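Local atomic coordinates of GphF (Cystobacter violaceus, PDB entry 6MFC), a protein that probably decarboxylates an acyl group at the start of polyketide biosynthesis, using a repurposed GNAT acetyltransferase-like fold. Residues A[59-64]-A[81-86]; A[70-75]-A[130-135]; A[166-171]-A[206-211]. All coordinates share one frame; numbering follows the deposited sequence.

Contact 1 of 3, residues A[59-64]-A[81-86]; sequences LRRVTT and ATYAQR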
loop_
_atom_site.group_PDB
_atom_site.type_symbol
_atom_site.label_atom_id
_atom_site.label_comp_id
_atom_site.label_asym_id
_atom_site.label_seq_id
_atom_site.Cartn_x
_atom_site.Cartn_y
_atom_site.Cartn_z
ATOM N N LEU A 59 5.675 14.390 -1.403
ATOM C CA LEU A 59 5.411 15.560 -0.573
ATOM C C LEU A 59 3.915 15.774 -0.389
ATOM O O LEU A 59 3.469 16.183 0.690
ATOM C CB LEU A 59 6.058 16.799 -1.185
ATOM C CG LEU A 59 5.885 18.101 -0.403
ATOM C CD1 LEU A 59 6.685 18.061 0.890
ATOM C CD2 LEU A 59 6.282 19.295 -1.250
ATOM N N ARG A 60 3.125 15.498 -1.431
ATOM C CA ARG A 60 1.679 15.672 -1.344
ATOM C C ARG A 60 1.081 14.800 -0.247
ATOM O O ARG A 60 0.156 15.221 0.454
ATOM C CB ARG A 60 1.031 15.348 -2.689
ATOM C CG ARG A 60 -0.428 15.759 -2.781
ATOM C CD ARG A 60 -1.255 14.751 -3.567
ATOM N NE ARG A 60 -1.425 13.491 -2.847
ATOM C CZ ARG A 60 -2.283 13.314 -1.844
ATOM N NH1 ARG A 60 -3.045 14.320 -1.435
ATOM N NH2 ARG A 60 -2.376 12.134 -1.245
ATOM N N ARG A 61 1.597 13.579 -0.083
ATOM C CA ARG A 61 1.057 12.673 0.927
ATOM C C ARG A 61 1.393 13.149 2.336
ATOM O O ARG A 61 0.517 13.212 3.207
ATOM C CB ARG A 61 1.597 11.261 0.706
ATOM C CG ARG A 61 1.298 10.681 -0.662
ATOM C CD ARG A 61 1.996 9.347 -0.844
ATOM N NE ARG A 61 1.842 8.834 -2.200
ATOM C CZ ARG A 61 2.385 7.701 -2.633
ATOM N NH1 ARG A 61 3.120 6.962 -1.814
ATOM N NH2 ARG A 61 2.195 7.308 -3.885
ATOM N N VAL A 62 2.663 13.480 2.578
ATOM C CA VAL A 62 3.096 13.831 3.927
ATOM C C VAL A 62 2.428 15.117 4.395
ATOM O O VAL A 62 2.071 15.249 5.571
ATOM C CB VAL A 62 4.631 13.933 3.980
ATOM C CG1 VAL A 62 5.093 14.387 5.355
ATOM C CG2 VAL A 62 5.257 12.595 3.618
ATOM N N THR A 63 2.233 16.076 3.491
ATOM C CA THR A 63 1.645 17.352 3.877
ATOM C C THR A 63 0.121 17.322 3.917
ATOM O O THR A 63 -0.480 18.154 4.604
ATOM C CB THR A 63 2.113 18.450 2.923
ATOM O OG1 THR A 63 1.674 18.150 1.591
ATOM C CG2 THR A 63 3.633 18.548 2.943
ATOM N N THR A 64 -0.518 16.387 3.211
ATOM C CA THR A 64 -1.976 16.319 3.228
ATOM C C THR A 64 -2.485 15.619 4.483
ATOM O O THR A 64 -3.408 16.108 5.145
ATOM C CB THR A 64 -2.488 15.606 1.976
ATOM O OG1 THR A 64 -2.058 16.325 0.811
ATOM C CG2 THR A 64 -4.006 15.521 1.986
ATOM N N ALA A 81 8.728 3.234 5.094
ATOM C CA ALA A 81 7.827 4.374 5.010
ATOM C C ALA A 81 6.422 3.900 4.667
ATOM O O ALA A 81 6.242 3.043 3.797
ATOM C CB ALA A 81 8.304 5.388 3.963
ATOM N N THR A 82 5.430 4.465 5.353
ATOM C CA THR A 82 4.028 4.162 5.105
ATOM C C THR A 82 3.256 5.461 4.931
ATOM O O THR A 82 3.384 6.378 5.747
ATOM C CB THR A 82 3.424 3.340 6.247
ATOM O OG1 THR A 82 3.995 2.027 6.245
ATOM C CG2 THR A 82 1.920 3.231 6.080
ATOM N N TYR A 83 2.459 5.536 3.867
ATOM C CA TYR A 83 1.618 6.689 3.587
ATOM C C TYR A 83 0.153 6.288 3.677
ATOM O O TYR A 83 -0.219 5.161 3.337
ATOM C CB TYR A 83 1.913 7.263 2.202
ATOM C CG TYR A 83 3.383 7.476 1.929
ATOM C CD1 TYR A 83 3.999 8.679 2.245
ATOM C CD2 TYR A 83 4.153 6.477 1.352
ATOM C CE1 TYR A 83 5.343 8.880 1.994
ATOM C CE2 TYR A 83 5.497 6.668 1.097
ATOM C CZ TYR A 83 6.089 7.871 1.420
ATOM O OH TYR A 83 7.429 8.066 1.168
ATOM N N ALA A 84 -0.679 7.220 4.133
ATOM C CA ALA A 84 -2.100 6.941 4.269
ATOM C C ALA A 84 -2.880 8.247 4.277
ATOM O O ALA A 84 -2.364 9.293 4.680
ATOM C CB ALA A 84 -2.397 6.139 5.541
ATOM N N GLN A 85 -4.127 8.171 3.821
ATOM C CA GLN A 85 -5.053 9.290 3.894
ATOM C C GLN A 85 -6.430 8.756 4.253
ATOM O O GLN A 85 -6.750 7.590 4.011
ATOM C CB GLN A 85 -5.114 10.084 2.581
ATOM C CG GLN A 85 -5.791 9.364 1.427
ATOM C CD GLN A 85 -5.776 10.179 0.147
ATOM O OE1 GLN A 85 -5.155 11.240 0.081
ATOM N NE2 GLN A 85 -6.463 9.686 -0.878
ATOM N N ARG A 86 -7.241 9.625 4.845
ATOM C CA ARG A 86 -8.569 9.254 5.316
ATOM C C ARG A 86 -9.585 9.535 4.215
ATOM O O ARG A 86 -9.697 10.673 3.743
ATOM C CB ARG A 86 -8.914 10.024 6.590
ATOM C CG ARG A 86 -10.112 9.489 7.350
ATOM C CD ARG A 86 -10.134 10.042 8.765
ATOM N NE ARG A 86 -11.197 9.452 9.572
ATOM C CZ ARG A 86 -11.287 9.580 10.891
ATOM N NH1 ARG A 86 -10.373 10.274 11.556
ATOM N NH2 ARG A 86 -12.287 9.011 11.548
#

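Contact 2 of 3, residues A[70-75]-A[130-135]; sequences WVLLHE and SLLLEF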
loop_
_atom_site.group_PDB
_atom_site.type_symbol
_atom_site.label_atom_id
_atom_site.label_comp_id
_atom_site.label_asym_id
_atom_site.label_seq_id
_atom_site.Cartn_x
_atom_site.Cartn_y
_atom_site.Cartn_z
ATOM N N TRP A 70 4.215 7.504 8.452
ATOM C CA TRP A 70 5.257 7.127 9.394
ATOM C C TRP A 70 6.501 6.662 8.653
ATOM O O TRP A 70 6.429 6.186 7.517
ATOM C CB TRP A 70 4.794 6.013 10.342
ATOM C CG TRP A 70 3.670 6.409 11.238
ATOM C CD1 TRP A 70 3.765 6.848 12.526
ATOM C CD2 TRP A 70 2.276 6.396 10.918
ATOM N NE1 TRP A 70 2.513 7.111 13.029
ATOM C CE2 TRP A 70 1.583 6.841 12.060
ATOM C CE3 TRP A 70 1.546 6.050 9.776
ATOM C CZ2 TRP A 70 0.194 6.952 12.093
ATOM C CZ3 TRP A 70 0.169 6.159 9.812
ATOM C CH2 TRP A 70 -0.493 6.607 10.961
ATOM N N VAL A 71 7.644 6.799 9.317
ATOM C CA VAL A 71 8.911 6.281 8.826
ATOM C C VAL A 71 9.483 5.341 9.876
ATOM O O VAL A 71 9.253 5.507 11.079
ATOM C CB VAL A 71 9.916 7.405 8.493
ATOM C CG1 VAL A 71 9.410 8.244 7.330
ATOM C CG2 VAL A 71 10.164 8.274 9.715
ATOM N N LEU A 72 10.221 4.338 9.412
ATOM C CA LEU A 72 10.917 3.403 10.284
ATOM C C LEU A 72 12.416 3.629 10.151
ATOM O O LEU A 72 12.952 3.628 9.038
ATOM C CB LEU A 72 10.558 1.955 9.942
ATOM C CG LEU A 72 11.332 0.856 10.676
ATOM C CD1 LEU A 72 11.327 1.083 12.180
ATOM C CD2 LEU A 72 10.746 -0.502 10.348
ATOM N N LEU A 73 13.083 3.824 11.283
ATOM C CA LEU A 73 14.504 4.138 11.312
ATOM C C LEU A 73 15.303 2.919 11.749
ATOM O O LEU A 73 15.007 2.312 12.783
ATOM C CB LEU A 73 14.783 5.310 12.255
ATOM C CG LEU A 73 14.095 6.632 11.919
ATOM C CD1 LEU A 73 14.546 7.714 12.880
ATOM C CD2 LEU A 73 14.389 7.029 10.489
ATOM N N HIS A 74 16.316 2.570 10.960
ATOM C CA HIS A 74 17.255 1.510 11.310
ATOM C C HIS A 74 18.656 2.001 10.987
ATOM O O HIS A 74 18.933 2.372 9.842
ATOM C CB HIS A 74 16.945 0.214 10.556
ATOM C CG HIS A 74 17.828 -0.932 10.939
ATOM N ND1 HIS A 74 17.752 -1.554 12.166
ATOM C CD2 HIS A 74 18.810 -1.565 10.256
ATOM C CE1 HIS A 74 18.649 -2.522 12.224
ATOM N NE2 HIS A 74 19.303 -2.551 11.078
ATOM N N GLU A 75 19.528 2.009 11.997
ATOM C CA GLU A 75 20.886 2.536 11.863
ATOM C C GLU A 75 20.863 4.003 11.434
ATOM O O GLU A 75 21.701 4.458 10.653
ATOM C CB GLU A 75 21.718 1.692 10.892
ATOM C CG GLU A 75 21.758 0.206 11.228
ATOM C CD GLU A 75 22.656 -0.106 12.410
ATOM O OE1 GLU A 75 23.516 0.735 12.745
ATOM O OE2 GLU A 75 22.501 -1.195 13.005
ATOM N N SER A 130 5.989 -6.409 8.022
ATOM C CA SER A 130 4.885 -6.756 8.906
ATOM C C SER A 130 4.827 -5.856 10.131
ATOM O O SER A 130 3.754 -5.708 10.726
ATOM C CB SER A 130 4.998 -8.217 9.337
ATOM O OG SER A 130 6.186 -8.437 10.077
ATOM N N LEU A 131 5.951 -5.252 10.522
ATOM C CA LEU A 131 5.940 -4.346 11.666
ATOM C C LEU A 131 5.218 -3.048 11.327
ATOM O O LEU A 131 4.379 -2.573 12.101
ATOM C CB LEU A 131 7.369 -4.063 12.128
ATOM C CG LEU A 131 7.495 -3.072 13.289
ATOM C CD1 LEU A 131 6.757 -3.583 14.515
ATOM C CD2 LEU A 131 8.953 -2.794 13.614
ATOM N N LEU A 132 5.529 -2.461 10.168
ATOM C CA LEU A 132 4.864 -1.226 9.763
ATOM C C LEU A 132 3.370 -1.445 9.562
ATOM O O LEU A 132 2.553 -0.609 9.967
ATOM C CB LEU A 132 5.498 -0.677 8.483
ATOM C CG LEU A 132 6.884 -0.038 8.584
ATOM C CD1 LEU A 132 7.342 0.446 7.217
ATOM C CD2 LEU A 132 6.883 1.106 9.589
ATOM N N LEU A 133 2.994 -2.564 8.938
ATOM C CA LEU A 133 1.582 -2.844 8.702
ATOM C C LEU A 133 0.825 -2.980 10.018
ATOM O O LEU A 133 -0.182 -2.300 10.240
ATOM C CB LEU A 133 1.431 -4.110 7.859
ATOM C CG LEU A 133 -0.005 -4.580 7.620
ATOM C CD1 LEU A 133 -0.821 -3.493 6.940
ATOM C CD2 LEU A 133 -0.023 -5.859 6.800
ATOM N N GLU A 134 1.302 -3.856 10.905
ATOM C CA GLU A 134 0.658 -4.019 12.204
ATOM C C GLU A 134 0.728 -2.751 13.044
ATOM O O GLU A 134 -0.097 -2.576 13.947
ATOM C CB GLU A 134 1.287 -5.188 12.963
ATOM C CG GLU A 134 0.806 -6.558 12.504
ATOM C CD GLU A 134 -0.646 -6.819 12.863
ATOM O OE1 GLU A 134 -1.169 -6.134 13.769
ATOM O OE2 GLU A 134 -1.265 -7.709 12.242
ATOM N N PHE A 135 1.689 -1.866 12.769
ATOM C CA PHE A 135 1.725 -0.582 13.458
ATOM C C PHE A 135 0.611 0.333 12.967
ATOM O O PHE A 135 -0.055 0.997 13.769
ATOM C CB PHE A 135 3.090 0.081 13.264
ATOM C CG PHE A 135 3.266 1.351 14.048
ATOM C CD1 PHE A 135 2.945 2.577 13.488
ATOM C CD2 PHE A 135 3.757 1.319 15.343
ATOM C CE1 PHE A 135 3.107 3.746 14.207
ATOM C CE2 PHE A 135 3.924 2.486 16.068
ATOM C CZ PHE A 135 3.598 3.700 15.500
#

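Contact 3 of 3, residues A[166-171]-A[206-211]; sequences LGYEDY and VDNDGA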
loop_
_atom_site.group_PDB
_atom_site.type_symbol
_atom_site.label_atom_id
_atom_site.label_comp_id
_atom_site.label_asym_id
_atom_site.label_seq_id
_atom_site.Cartn_x
_atom_site.Cartn_y
_atom_site.Cartn_z
ATOM N N LEU A 166 -3.545 -18.815 -16.708
ATOM C CA LEU A 166 -4.378 -18.442 -15.574
ATOM C C LEU A 166 -4.813 -16.985 -15.670
ATOM O O LEU A 166 -4.027 -16.104 -16.032
ATOM C CB LEU A 166 -3.623 -18.680 -14.267
ATOM C CG LEU A 166 -4.407 -18.463 -12.973
ATOM C CD1 LEU A 166 -5.679 -19.294 -12.979
ATOM C CD2 LEU A 166 -3.547 -18.806 -11.768
ATOM N N GLY A 167 -6.083 -16.734 -15.346
ATOM C CA GLY A 167 -6.586 -15.381 -15.329
ATOM C C GLY A 167 -6.202 -14.635 -14.064
ATOM O O GLY A 167 -5.853 -15.224 -13.042
ATOM N N TYR A 168 -6.277 -13.305 -14.147
ATOM C CA TYR A 168 -5.883 -12.471 -13.017
ATOM C C TYR A 168 -6.816 -12.668 -11.830
ATOM O O TYR A 168 -6.356 -12.825 -10.692
ATOM C CB TYR A 168 -5.847 -11.002 -13.442
ATOM C CG TYR A 168 -5.257 -10.063 -12.411
ATOM C CD1 TYR A 168 -3.881 -9.957 -12.247
ATOM C CD2 TYR A 168 -6.074 -9.273 -11.611
ATOM C CE1 TYR A 168 -3.336 -9.098 -11.310
ATOM C CE2 TYR A 168 -5.537 -8.410 -10.671
ATOM C CZ TYR A 168 -4.168 -8.327 -10.524
ATOM O OH TYR A 168 -3.629 -7.471 -9.592
ATOM N N GLU A 169 -8.129 -12.677 -12.073
ATOM C CA GLU A 169 -9.083 -12.812 -10.975
ATOM C C GLU A 169 -8.949 -14.165 -10.285
ATOM O O GLU A 169 -8.989 -14.243 -9.051
ATOM C CB GLU A 169 -10.509 -12.605 -11.484
ATOM C CG GLU A 169 -11.565 -12.701 -10.391
ATOM C CD GLU A 169 -12.976 -12.499 -10.913
ATOM O OE1 GLU A 169 -13.128 -12.066 -12.075
ATOM O OE2 GLU A 169 -13.933 -12.777 -10.160
ATOM N N ASP A 170 -8.793 -15.241 -11.060
ATOM C CA ASP A 170 -8.603 -16.555 -10.457
ATOM C C ASP A 170 -7.285 -16.626 -9.695
ATOM O O ASP A 170 -7.222 -17.207 -8.605
ATOM C CB ASP A 170 -8.664 -17.645 -11.529
ATOM C CG ASP A 170 -10.072 -17.894 -12.035
ATOM O OD1 ASP A 170 -11.032 -17.662 -11.270
ATOM O OD2 ASP A 170 -10.219 -18.331 -13.195
ATOM N N TYR A 171 -6.223 -16.038 -10.251
ATOM C CA TYR A 171 -4.941 -16.026 -9.557
ATOM C C TYR A 171 -5.014 -15.209 -8.275
ATOM O O TYR A 171 -4.463 -15.611 -7.243
ATOM C CB TYR A 171 -3.849 -15.477 -10.475
ATOM C CG TYR A 171 -2.519 -15.279 -9.785
ATOM C CD1 TYR A 171 -1.838 -16.352 -9.228
ATOM C CD2 TYR A 171 -1.941 -14.018 -9.696
ATOM C CE1 TYR A 171 -0.622 -16.177 -8.596
ATOM C CE2 TYR A 171 -0.724 -13.834 -9.069
ATOM C CZ TYR A 171 -0.068 -14.916 -8.521
ATOM O OH TYR A 171 1.146 -14.737 -7.895
ATOM N N VAL A 206 2.297 -3.188 -15.751
ATOM C CA VAL A 206 2.022 -4.195 -16.771
ATOM C C VAL A 206 2.005 -5.598 -16.174
ATOM O O VAL A 206 1.268 -6.472 -16.648
ATOM C CB VAL A 206 3.046 -4.084 -17.915
ATOM C CG1 VAL A 206 2.651 -4.982 -19.077
ATOM C CG2 VAL A 206 3.176 -2.642 -18.368
ATOM N N ASP A 207 2.806 -5.845 -15.132
ATOM C CA ASP A 207 2.818 -7.165 -14.511
ATOM C C ASP A 207 1.486 -7.506 -13.854
ATOM O O ASP A 207 1.244 -8.677 -13.543
ATOM C CB ASP A 207 3.948 -7.256 -13.485
ATOM C CG ASP A 207 5.321 -7.254 -14.129
ATOM O OD1 ASP A 207 5.444 -7.739 -15.274
ATOM O OD2 ASP A 207 6.279 -6.773 -13.489
ATOM N N ASN A 208 0.625 -6.516 -13.632
ATOM C CA ASN A 208 -0.725 -6.735 -13.132
ATOM C C ASN A 208 -1.784 -6.458 -14.189
ATOM O O ASN A 208 -2.970 -6.371 -13.853
ATOM C CB ASN A 208 -0.976 -5.873 -11.894
ATOM C CG ASN A 208 -0.310 -6.432 -10.654
ATOM O OD1 ASN A 208 -0.976 -6.967 -9.768
ATOM N ND2 ASN A 208 1.014 -6.320 -10.587
ATOM N N ASP A 209 -1.383 -6.320 -15.455
ATOM C CA ASP A 209 -2.301 -5.979 -16.542
ATOM C C ASP A 209 -3.058 -4.692 -16.229
ATOM O O ASP A 209 -4.238 -4.540 -16.551
ATOM C CB ASP A 209 -3.262 -7.135 -16.832
ATOM C CG ASP A 209 -2.572 -8.313 -17.494
ATOM O OD1 ASP A 209 -1.587 -8.825 -16.922
ATOM O OD2 ASP A 209 -3.018 -8.731 -18.583
ATOM N N GLY A 210 -2.365 -3.755 -15.584
ATOM C CA GLY A 210 -2.950 -2.494 -15.185
ATOM C C GLY A 210 -3.972 -2.574 -14.075
ATOM O O GLY A 210 -4.534 -1.538 -13.704
ATOM N N ALA A 211 -4.227 -3.757 -13.526
ATOM C CA ALA A 211 -5.280 -3.916 -12.540
ATOM C C ALA A 211 -4.781 -3.556 -11.144
ATOM O O ALA A 211 -3.593 -3.316 -10.914
ATOM C CB ALA A 211 -5.820 -5.345 -12.557
#

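Contact 1 of 3, residues A[59-64]-A[81-86]
Arg61 lies across the ring of Tyr83, where helix 55-64 packs on strand 77-87. Its CD sits 3.6 Å from Tyr83 CG, and its NH1 continues to 3.4 Å from Tyr83 CD2. The pair is a cation-pi contact, with Arg61 CZ 4.9 Å from the centroid of the Tyr83 ring and over its face. The guanidinium is not laid flat on the ring. The two planes stand 75° apart, and the guanidinium turns an edge to the tyrosine. An extended chain from CG to NE carries the charged end across the ring. Val62 CG2 lies at the edge of the ring, 4.1 Å from Tyr83 CE1.

A second arginine reaches the strand further on. The Arg60 chain bends at chi2 and chi3, and its NH2 donates to Gln85 OE1 at 3.2 Å. The donor lies above the carbonyl plane, and the N-H...O angle is 145°. Gln85 NE2 is held by Leu101 O and Gln113 OE1, which orients the amide.

Both arginines form salt bridges through NE with Glu57 OE2, about one turn earlier in the helix. This one carboxylate probably offsets their charge only in part, and the tyrosine ring may add a weaker attraction for Arg61.

Contact 2 of 3, residues A[70-75]-A[130-135]
The indole of Trp70 offers one face to the edge of Phe135. Phe135 CE1 stands 3.5 Å above the indole plane, offset toward the rim. It is equally close, 3.6 Å, to Trp70 CD1 and Trp70 NE1. This is a T-shaped stack, with the phenyl centroid 5.1 Å from that of the five-membered ring and the planes at 75°. Trp70 NE1 lies in the plane of the phenyl ring, at its edge. The ring of His30 also meets the indole. Phe135 CG is anti to the backbone N (chi1 -175°), which sends the ring out from the helix toward the strand.

Next to the rings the contact is aliphatic. Leu132 CD2 packs on Leu72 CB at 3.8 Å. Leu131 CD2 comes more loosely to Leu72 CD2, at 4.4 Å. No hydrogen bond crosses between the segments, so side-chain packing alone joins them. Ile28 of strand 27-30 touches both Leu72 and Phe135 and extends the apolar layer.

Strand 70-74 and the helix segment 130-135 run roughly antiparallel, at 144°, and their axes approach to 10.1 Å. Such a helix lying on a mixed sheet through leucines and aromatics is the alpha/beta layering of the GNAT fold.

Contact 3 of 3, residues A[166-171]-A[206-211]
Tyr168 reaches from the first turn of helix 168-172 to the loop at 206-211 and makes every close contact between the two segments. Its hydroxyl donates a hydrogen bond of 2.7 Å from OH to Asn208 OD1. The bond lies in the carbonyl plane and uses a lone pair of the amide oxygen, with a C=O...O angle of 131°. Asn208 OD1 also accepts from the backbone N of Cys155, so two donors grip it. The same OD1 lies in the plane of the tyrosine ring, at its edge.

The rest of the tight part touches the ring at two places. Asn208 O lies over one face, 3.7 Å above the ring plane and offset toward the rim. The methyl CB of Ala211 approaches CE2 of Tyr168 to 3.6 Å. Asn208 and Ala211 are the end residues of a type I' turn, closed by the bond from Ala211 N to Asn208 O at 2.9 Å. The turn thus sets both groups against one tyrosine. Tyr168 has CG anti to its own N (chi1 -171°), which points the ring outward from the helix.

The solvent-facing part is looser. Asp207 and Asp209 are exposed and do not touch segment 166-171. Asp209 instead forms a salt bridge with Arg162. Glu169, also exposed, rests on Ile197 of strand 193-198.

Around this pair of segments, the ring of Tyr158 meets Tyr168 edge-to-face. Ile197 also touches both Tyr168 and Ala211. The contact therefore joins the short helix 168-172 to the loop between strands 193-198 and 212-218, just where the latter strand begins.

After strand 27-30 and helix 36-46 come helix 55-64 and then strands 70-74 and 77-87. Contact 1 closes a 16-residue excursion that contains strand 70-74. Contact 2 starts within it and closes only at helix 128-140, so the two cross along the chain. They also touch in space: Thr82 N probably forms a hydrogen bond with Trp70 O across neighbouring strands, and Leu132 packs against Ala81 and Thr82. Contact 3 follows in series, with its centre about 27 Å from that of contact 1 and 29 Å from that of contact 2. It closes a 34-residue excursion through helix 182-190 and strand 193-198, and ties helix 168-172 to the loop that leads into strand 212-218.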